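Local coordinates for beta-catenin homolog sys-1 (Caenorhabditis elegans, PDB 3C2G), which acts as a transcription coregulator in the Wnt signalling asymmetry pathway, directly binding the TCF factor POP-1 to activate or repress target genes, at residues N493-F506 with E541-L555. Residues are numbered along the deposited sequence; the frame is centred on the assembly and turned at random.
Sequences NLIGHICAAYSWVF and EVAQYSYSIDCPLNL
In the C-terminal part of the armadillo domain of this beta-catenin, one side of helix 494-507 is covered by the end of helix 539-544 and the irregular chain that follows it. Ile495, Cys499, Tyr502 and Phe506, three or four residues apart, form the stripe that meets this chain. At the start of the stripe, Ile495 spreads its two branches: CD1 reaches Val542 CG2 (3.7 Å), whereas CG2, anti to the backbone N, lies against Tyr545 CB. Leu483 and Leu532 also touch Ile495. Ser546 OG, 3.8 Å from Ile495 CG2, turns back to donate a hydrogen bond to Val542 O (2.8 Å), a carbonyl in the last turn of helix 539-544. Asn493, at the N-cap, brings OD1 near Tyr545 CD1, while its ND2 is hydrogen-bonded to Leu483 O.

A type I turn, Ser546 to Ile549, then brings Ile549 to the middle of the stripe. Its CD1 meets Cys499 SG at 3.7 Å, and its CG1 approaches the Tyr502 ring obliquely at CD2 (3.5 Å), the two side chains crossing at about a right angle. With CG anti to its backbone N (chi1 -177°), Tyr502 extends its phenol between Ile549 and Leu555. Phe506 CE2 lies over one face of the ring, 3.6 Å above its plane and offset toward the rim, while Leu555 CD2 comes to its edge. A water lies in the plane of the Tyr502 ring, 2.5 Å from OH, and donates a hydrogen bond to Asp550 O at 2.8 Å. A leucine in place of Tyr502 would probably leave this bridging water without its phenol partner and open a gap beside Ile549 and Leu555. Farther along, Phe506 CZ rests on Leu555 CD1.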
ATOM      1  N   ASN A 493      -8.875  34.446  13.560  1.00 44.65           N
ATOM      2  CA  ASN A 493      -7.550  34.372  12.973  1.00 42.76           C
ATOM      3  C   ASN A 493      -6.812  33.113  13.439  1.00 41.37           C
ATOM      4  O   ASN A 493      -7.345  32.325  14.225  1.00 40.32           O
ATOM      5  CB  ASN A 493      -6.756  35.656  13.249  1.00 42.87           C
ATOM      6  CG  ASN A 493      -6.152  35.701  14.640  1.00 44.04           C
ATOM      7  OD1 ASN A 493      -6.638  35.069  15.586  1.00 43.73           O
ATOM      8  ND2 ASN A 493      -5.076  36.461  14.769  1.00 45.89           N
ATOM      9  N   LEU A 494      -5.585  32.941  12.957  1.00 40.33           N
ATOM     10  CA  LEU A 494      -4.807  31.735  13.214  1.00 39.76           C
ATOM     11  C   LEU A 494      -4.866  31.266  14.665  1.00 39.25           C
ATOM     12  O   LEU A 494      -5.066  30.076  14.917  1.00 39.14           O
ATOM     13  CB  LEU A 494      -3.354  31.906  12.745  1.00 39.60           C
ATOM     14  CG  LEU A 494      -2.478  30.645  12.749  1.00 41.77           C
ATOM     15  CD1 LEU A 494      -3.087  29.504  11.908  1.00 42.00           C
ATOM     16  CD2 LEU A 494      -1.055  30.952  12.290  1.00 39.98           C
ATOM     17  N   ILE A 495      -4.717  32.192  15.614  1.00 38.46           N
ATOM     18  CA  ILE A 495      -4.760  31.824  17.037  1.00 37.76           C
ATOM     19  C   ILE A 495      -6.060  31.087  17.387  1.00 36.68           C
ATOM     20  O   ILE A 495      -6.026  30.052  18.040  1.00 37.20           O
ATOM     21  CB  ILE A 495      -4.591  33.037  18.013  1.00 37.66           C
ATOM     22  CG1 ILE A 495      -3.479  34.004  17.582  1.00 38.23           C
ATOM     23  CG2 ILE A 495      -4.353  32.545  19.430  1.00 37.36           C
ATOM     24  CD1 ILE A 495      -2.121  33.367  17.374  1.00 38.49           C
ATOM     25  N   GLY A 496      -7.191  31.635  16.952  1.00 35.75           N
ATOM     26  CA  GLY A 496      -8.506  31.025  17.178  1.00 34.70           C
ATOM     27  C   GLY A 496      -8.587  29.610  16.626  1.00 34.35           C
ATOM     28  O   GLY A 496      -9.103  28.702  17.286  1.00 35.23           O
ATOM     29  N   HIS A 497      -8.058  29.423  15.423  1.00 32.79           N
ATOM     30  CA  HIS A 497      -7.994  28.105  14.807  1.00 32.41           C
ATOM     31  C   HIS A 497      -7.037  27.123  15.497  1.00 31.68           C
ATOM     32  O   HIS A 497      -7.380  25.950  15.646  1.00 32.26           O
ATOM     33  CB  HIS A 497      -7.719  28.221  13.305  1.00 31.49           C
ATOM     34  CG  HIS A 497      -8.793  28.957  12.570  1.00 32.66           C
ATOM     35  ND1 HIS A 497      -9.974  28.359  12.187  1.00 31.13           N
ATOM     36  CD2 HIS A 497      -8.885  30.253  12.183  1.00 33.56           C
ATOM     37  CE1 HIS A 497     -10.738  29.247  11.576  1.00 30.92           C
ATOM     38  NE2 HIS A 497     -10.099  30.403  11.557  1.00 31.69           N
ATOM     39  N   ILE A 498      -5.865  27.587  15.927  1.00 30.86           N
ATOM     40  CA  ILE A 498      -4.949  26.740  16.687  1.00 30.84           C
ATOM     41  C   ILE A 498      -5.684  26.255  17.933  1.00 32.39           C
ATOM     42  O   ILE A 498      -5.631  25.066  18.274  1.00 32.30           O
ATOM     43  CB  ILE A 498      -3.673  27.488  17.182  1.00 30.44           C
ATOM     44  CG1 ILE A 498      -2.914  28.228  16.065  1.00 31.31           C
ATOM     45  CG2 ILE A 498      -2.771  26.577  17.980  1.00 27.61           C
ATOM     46  CD1 ILE A 498      -2.403  27.400  14.966  1.00 35.63           C
ATOM     47  N   CYS A 499      -6.367  27.188  18.606  1.00 33.49           N
ATOM     48  CA  CYS A 499      -7.072  26.902  19.862  1.00 34.26           C
ATOM     49  C   CYS A 499      -8.227  25.922  19.672  1.00 33.44           C
ATOM     50  O   CYS A 499      -8.498  25.119  20.544  1.00 34.39           O
ATOM     51  CB  CYS A 499      -7.561  28.197  20.523  1.00 34.72           C
ATOM     52  SG  CYS A 499      -6.226  29.260  21.180  1.00 40.89           S
ATOM     53  N   ALA A 500      -8.891  25.981  18.526  1.00 32.67           N
ATOM     54  CA  ALA A 500      -9.947  25.028  18.212  1.00 32.84           C
ATOM     55  C   ALA A 500      -9.416  23.594  18.044  1.00 33.29           C
ATOM     56  O   ALA A 500     -10.061  22.637  18.483  1.00 33.32           O
ATOM     57  CB  ALA A 500     -10.699  25.464  16.992  1.00 32.45           C
ATOM     58  N   ALA A 501      -8.238  23.446  17.443  1.00 33.39           N
ATOM     59  CA  ALA A 501      -7.668  22.121  17.237  1.00 34.33           C
ATOM     60  C   ALA A 501      -7.225  21.533  18.566  1.00 35.70           C
ATOM     61  O   ALA A 501      -7.381  20.336  18.820  1.00 36.10           O
ATOM     62  CB  ALA A 501      -6.520  22.172  16.270  1.00 33.88           C
ATOM     63  N   TYR A 502      -6.696  22.397  19.419  1.00 36.35           N
ATOM     64  CA  TYR A 502      -6.209  22.005  20.728  1.00 37.37           C
ATOM     65  C   TYR A 502      -7.355  21.499  21.619  1.00 38.15           C
ATOM     66  O   TYR A 502      -7.208  20.479  22.281  1.00 37.57           O
ATOM     67  CB  TYR A 502      -5.494  23.201  21.346  1.00 37.26           C
ATOM     68  CG  TYR A 502      -4.857  22.991  22.686  1.00 36.92           C
ATOM     69  CD1 TYR A 502      -3.599  22.381  22.812  1.00 36.37           C
ATOM     70  CD2 TYR A 502      -5.488  23.446  23.837  1.00 37.24           C
ATOM     71  CE1 TYR A 502      -3.005  22.217  24.074  1.00 35.26           C
ATOM     72  CE2 TYR A 502      -4.908  23.290  25.091  1.00 36.27           C
ATOM     73  CZ  TYR A 502      -3.678  22.683  25.206  1.00 36.48           C
ATOM     74  OH  TYR A 502      -3.149  22.551  26.473  1.00 38.52           O
ATOM     75  N   SER A 503      -8.488  22.213  21.608  1.00 38.71           N
ATOM     76  CA  SER A 503      -9.711  21.778  22.292  1.00 39.33           C
ATOM     77  C   SER A 503     -10.210  20.448  21.749  1.00 39.63           C
ATOM     78  O   SER A 503     -10.506  19.534  22.506  1.00 40.66           O
ATOM     79  CB  SER A 503     -10.816  22.820  22.123  1.00 39.33           C
ATOM     80  OG  SER A 503     -10.577  23.946  22.948  1.00 41.61           O
ATOM     81  N   TRP A 504     -10.293  20.352  20.428  1.00 39.93           N
ATOM     82  CA  TRP A 504     -10.776  19.161  19.743  1.00 40.19           C
ATOM     83  C   TRP A 504     -10.033  17.895  20.156  1.00 40.73           C
ATOM     84  O   TRP A 504     -10.651  16.853  20.386  1.00 40.82           O
ATOM     85  CB  TRP A 504     -10.657  19.367  18.235  1.00 39.45           C
ATOM     86  CG  TRP A 504     -10.937  18.143  17.419  1.00 39.43           C
ATOM     87  CD1 TRP A 504     -12.163  17.664  17.057  1.00 38.22           C
ATOM     88  CD2 TRP A 504      -9.972  17.256  16.843  1.00 38.38           C
ATOM     89  NE1 TRP A 504     -12.021  16.532  16.297  1.00 38.61           N
ATOM     90  CE2 TRP A 504     -10.688  16.257  16.148  1.00 37.85           C
ATOM     91  CE3 TRP A 504      -8.570  17.214  16.839  1.00 37.75           C
ATOM     92  CZ2 TRP A 504     -10.054  15.221  15.461  1.00 37.95           C
ATOM     93  CZ3 TRP A 504      -7.937  16.183  16.154  1.00 37.58           C
ATOM     94  CH2 TRP A 504      -8.680  15.198  15.477  1.00 38.35           C
ATOM     95  N   VAL A 505      -8.713  17.996  20.265  1.00 41.30           N
ATOM     96  CA  VAL A 505      -7.885  16.841  20.572  1.00 42.55           C
ATOM     97  C   VAL A 505      -8.213  16.262  21.959  1.00 43.65           C
ATOM     98  O   VAL A 505      -8.144  15.047  22.169  1.00 43.65           O
ATOM     99  CB  VAL A 505      -6.360  17.149  20.375  1.00 42.35           C
ATOM    100  CG1 VAL A 505      -5.734  17.752  21.627  1.00 43.06           C
ATOM    101  CG2 VAL A 505      -5.624  15.899  19.987  1.00 42.98           C
ATOM    102  N   PHE A 506      -8.599  17.121  22.898  1.00 44.67           N
ATOM    103  CA  PHE A 506      -8.952  16.637  24.230  1.00 45.81           C
ATOM    104  C   PHE A 506     -10.306  15.934  24.307  1.00 47.08           C
ATOM    105  O   PHE A 506     -10.547  15.149  25.211  1.00 47.04           O
ATOM    106  CB  PHE A 506      -8.809  17.749  25.269  1.00 44.91           C
ATOM    107  CG  PHE A 506      -7.383  18.085  25.568  1.00 44.39           C
ATOM    108  CD1 PHE A 506      -6.627  17.272  26.405  1.00 40.88           C
ATOM    109  CD2 PHE A 506      -6.778  19.195  24.981  1.00 43.51           C
ATOM    110  CE1 PHE A 506      -5.304  17.566  26.663  1.00 42.10           C
ATOM    111  CE2 PHE A 506      -5.451  19.498  25.229  1.00 41.55           C
ATOM    112  CZ  PHE A 506      -4.711  18.685  26.073  1.00 42.91           C
ATOM    113  N   GLU A 541      -1.046  39.916  21.601  1.00 44.83           N
ATOM    114  CA  GLU A 541      -2.141  39.394  20.798  1.00 45.14           C
ATOM    115  C   GLU A 541      -2.357  37.895  21.032  1.00 42.84           C
ATOM    116  O   GLU A 541      -3.491  37.458  21.221  1.00 41.70           O
ATOM    117  CB  GLU A 541      -1.883  39.700  19.304  1.00 45.57           C
ATOM    118  CG  GLU A 541      -3.117  39.620  18.381  1.00 47.99           C
ATOM    119  CD  GLU A 541      -2.816  39.881  16.884  1.00 49.36           C
ATOM    120  OE1 GLU A 541      -3.779  39.885  16.076  1.00 54.71           O
ATOM    121  OE2 GLU A 541      -1.633  40.085  16.504  1.00 54.35           O
ATOM    122  N   VAL A 542      -1.274  37.121  21.036  1.00 41.19           N
ATOM    123  CA  VAL A 542      -1.378  35.681  21.254  1.00 40.89           C
ATOM    124  C   VAL A 542      -1.967  35.367  22.624  1.00 41.10           C
ATOM    125  O   VAL A 542      -2.874  34.537  22.745  1.00 41.24           O
ATOM    126  CB  VAL A 542      -0.015  34.948  21.075  1.00 40.80           C
ATOM    127  CG1 VAL A 542      -0.090  33.541  21.612  1.00 39.18           C
ATOM    128  CG2 VAL A 542       0.384  34.912  19.620  1.00 39.31           C
ATOM    129  N   ALA A 543      -1.452  36.039  23.647  1.00 41.19           N
ATOM    130  CA  ALA A 543      -1.926  35.837  25.001  1.00 41.53           C
ATOM    131  C   ALA A 543      -3.409  36.144  25.116  1.00 42.39           C
ATOM    132  O   ALA A 543      -4.184  35.308  25.595  1.00 42.45           O
ATOM    133  CB  ALA A 543      -1.136  36.673  25.960  1.00 41.77           C
ATOM    134  N   GLN A 544      -3.829  37.316  24.652  1.00 43.48           N
ATOM    135  CA  GLN A 544      -5.240  37.670  24.811  1.00 45.73           C
ATOM    136  C   GLN A 544      -6.166  36.874  23.889  1.00 45.57           C
ATOM    137  O   GLN A 544      -7.307  36.612  24.247  1.00 46.09           O
ATOM    138  CB  GLN A 544      -5.490  39.189  24.805  1.00 44.95           C
ATOM    139  CG  GLN A 544      -5.302  39.897  23.485  1.00 49.17           C
ATOM    140  CD  GLN A 544      -4.958  41.390  23.639  1.00 48.58           C
ATOM    141  OE1 GLN A 544      -5.144  41.989  24.709  1.00 49.83           O
ATOM    142  NE2 GLN A 544      -4.451  41.988  22.558  1.00 49.87           N
ATOM    143  N   TYR A 545      -5.669  36.438  22.736  1.00 46.00           N
ATOM    144  CA  TYR A 545      -6.464  35.548  21.885  1.00 46.41           C
ATOM    145  C   TYR A 545      -6.444  34.077  22.334  1.00 46.02           C
ATOM    146  O   TYR A 545      -7.039  33.223  21.675  1.00 46.45           O
ATOM    147  CB  TYR A 545      -6.062  35.666  20.412  1.00 47.13           C
ATOM    148  CG  TYR A 545      -6.652  36.852  19.683  1.00 48.47           C
ATOM    149  CD1 TYR A 545      -7.896  36.767  19.067  1.00 50.16           C
ATOM    150  CD2 TYR A 545      -5.959  38.059  19.598  1.00 50.04           C
ATOM    151  CE1 TYR A 545      -8.441  37.860  18.386  1.00 50.88           C
ATOM    152  CE2 TYR A 545      -6.490  39.155  18.924  1.00 49.92           C
ATOM    153  CZ  TYR A 545      -7.727  39.049  18.320  1.00 50.64           C
ATOM    154  OH  TYR A 545      -8.248  40.131  17.647  1.00 50.71           O
ATOM    155  N   SER A 546      -5.786  33.782  23.453  1.00 45.27           N
ATOM    156  CA  SER A 546      -5.715  32.407  23.970  1.00 44.54           C
ATOM    157  C   SER A 546      -6.601  32.110  25.180  1.00 43.55           C
ATOM    158  O   SER A 546      -6.352  31.144  25.904  1.00 43.44           O
ATOM    159  CB  SER A 546      -4.274  32.052  24.316  1.00 44.86           C
ATOM    160  OG  SER A 546      -3.542  31.878  23.129  1.00 47.01           O
ATOM    161  N   TYR A 547      -7.623  32.935  25.396  1.00 42.57           N
ATOM    162  CA  TYR A 547      -8.565  32.746  26.501  1.00 41.96           C
ATOM    163  C   TYR A 547      -9.278  31.374  26.432  1.00 42.11           C
ATOM    164  O   TYR A 547      -9.628  30.804  27.453  1.00 42.10           O
ATOM    165  CB  TYR A 547      -9.579  33.895  26.533  1.00 41.11           C
ATOM    166  CG  TYR A 547     -10.421  33.958  25.291  1.00 41.02           C
ATOM    167  CD1 TYR A 547      -9.951  34.596  24.148  1.00 41.74           C
ATOM    168  CD2 TYR A 547     -11.666  33.340  25.240  1.00 40.24           C
ATOM    169  CE1 TYR A 547     -10.700  34.630  22.986  1.00 40.73           C
ATOM    170  CE2 TYR A 547     -12.427  33.368  24.085  1.00 41.04           C
ATOM    171  CZ  TYR A 547     -11.936  34.016  22.957  1.00 41.69           C
ATOM    172  OH  TYR A 547     -12.689  34.062  21.794  1.00 42.75           O
ATOM    173  N   SER A 548      -9.474  30.855  25.226  1.00 42.99           N
ATOM    174  CA  SER A 548     -10.035  29.507  25.014  1.00 44.25           C
ATOM    175  C   SER A 548      -9.197  28.364  25.586  1.00 44.55           C
ATOM    176  O   SER A 548      -9.725  27.289  25.840  1.00 45.21           O
ATOM    177  CB  SER A 548     -10.273  29.256  23.526  1.00 44.05           C
ATOM    178  OG  SER A 548      -9.309  29.955  22.742  1.00 47.92           O
ATOM    179  N   ILE A 549      -7.905  28.591  25.796  1.00 44.92           N
ATOM    180  CA  ILE A 549      -7.026  27.555  26.330  1.00 45.89           C
ATOM    181  C   ILE A 549      -6.997  27.608  27.852  1.00 45.98           C
ATOM    182  O   ILE A 549      -6.833  28.671  28.441  1.00 46.30           O
ATOM    183  CB  ILE A 549      -5.605  27.648  25.701  1.00 45.99           C
ATOM    184  CG1 ILE A 549      -5.602  26.957  24.337  1.00 46.27           C
ATOM    185  CG2 ILE A 549      -4.532  27.038  26.589  1.00 45.91           C
ATOM    186  CD1 ILE A 549      -4.326  27.171  23.537  1.00 47.40           C
ATOM    187  N   ASP A 550      -7.193  26.454  28.481  1.00 46.67           N
ATOM    188  CA  ASP A 550      -7.035  26.316  29.926  1.00 47.18           C
ATOM    189  C   ASP A 550      -5.545  26.231  30.263  1.00 46.97           C
ATOM    190  O   ASP A 550      -4.725  25.910  29.396  1.00 47.45           O
ATOM    191  CB  ASP A 550      -7.765  25.063  30.419  1.00 47.75           C
ATOM    192  CG  ASP A 550      -8.095  25.112  31.919  1.00 51.33           C
ATOM    193  OD1 ASP A 550      -7.741  26.112  32.603  1.00 51.76           O
ATOM    194  OD2 ASP A 550      -8.719  24.139  32.411  1.00 52.13           O
ATOM    195  N   CYS A 551      -5.206  26.521  31.517  1.00 46.78           N
ATOM    196  CA  CYS A 551      -3.827  26.515  32.012  1.00 45.63           C
ATOM    197  C   CYS A 551      -2.920  25.442  31.401  1.00 44.25           C
ATOM    198  O   CYS A 551      -3.044  24.269  31.744  1.00 43.69           O
ATOM    199  CB  CYS A 551      -3.834  26.324  33.525  1.00 46.12           C
ATOM    200  SG  CYS A 551      -2.199  26.567  34.235  1.00 48.48           S
ATOM    201  N   PRO A 552      -1.993  25.842  30.510  1.00 43.67           N
ATOM    202  CA  PRO A 552      -1.075  24.876  29.891  1.00 43.46           C
ATOM    203  C   PRO A 552      -0.231  24.113  30.910  1.00 43.69           C
ATOM    204  O   PRO A 552       0.108  22.959  30.671  1.00 43.53           O
ATOM    205  CB  PRO A 552      -0.185  25.748  29.001  1.00 42.87           C
ATOM    206  CG  PRO A 552      -0.999  26.971  28.741  1.00 43.59           C
ATOM    207  CD  PRO A 552      -1.756  27.209  30.011  1.00 43.62           C
ATOM    208  N   LEU A 553       0.073  24.743  32.046  1.00 44.13           N
ATOM    209  CA  LEU A 553       0.843  24.090  33.104  1.00 44.93           C
ATOM    210  C   LEU A 553       0.288  22.717  33.477  1.00 45.13           C
ATOM    211  O   LEU A 553       1.050  21.799  33.789  1.00 44.86           O
ATOM    212  CB  LEU A 553       0.975  24.987  34.343  1.00 44.70           C
ATOM    213  CG  LEU A 553       1.959  24.540  35.441  1.00 46.22           C
ATOM    214  CD1 LEU A 553       3.348  24.155  34.877  1.00 45.38           C
ATOM    215  CD2 LEU A 553       2.110  25.592  36.536  1.00 45.48           C
ATOM    216  N   ASN A 554      -1.033  22.572  33.399  1.00 46.02           N
ATOM    217  CA  ASN A 554      -1.703  21.302  33.688  1.00 46.86           C
ATOM    218  C   ASN A 554      -1.347  20.162  32.711  1.00 46.89           C
ATOM    219  O   ASN A 554      -1.627  18.996  32.984  1.00 46.73           O
ATOM    220  CB  ASN A 554      -3.224  21.507  33.778  1.00 47.06           C
ATOM    221  CG  ASN A 554      -3.638  22.365  34.978  1.00 49.88           C
ATOM    222  OD1 ASN A 554      -3.007  22.330  36.038  1.00 51.40           O
ATOM    223  ND2 ASN A 554      -4.708  23.139  34.811  1.00 53.26           N
ATOM    224  N   LEU A 555      -0.731  20.509  31.580  1.00 47.09           N
ATOM    225  CA  LEU A 555      -0.174  19.521  30.648  1.00 47.70           C
ATOM    226  C   LEU A 555       0.978  18.722  31.268  1.00 49.16           C
ATOM    227  O   LEU A 555       1.350  17.665  30.766  1.00 48.61           O
ATOM    228  CB  LEU A 555       0.344  20.223  29.395  1.00 46.41           C
ATOM    229  CG  LEU A 555      -0.420  20.323  28.076  1.00 44.33           C
ATOM    230  CD1 LEU A 555      -1.920  20.066  28.182  1.00 41.72           C
ATOM    231  CD2 LEU A 555      -0.148  21.701  27.485  1.00 41.36           C
TER
HETATM  232  O   HOH W   1      -4.379  23.234  28.587  1.00 55.23           O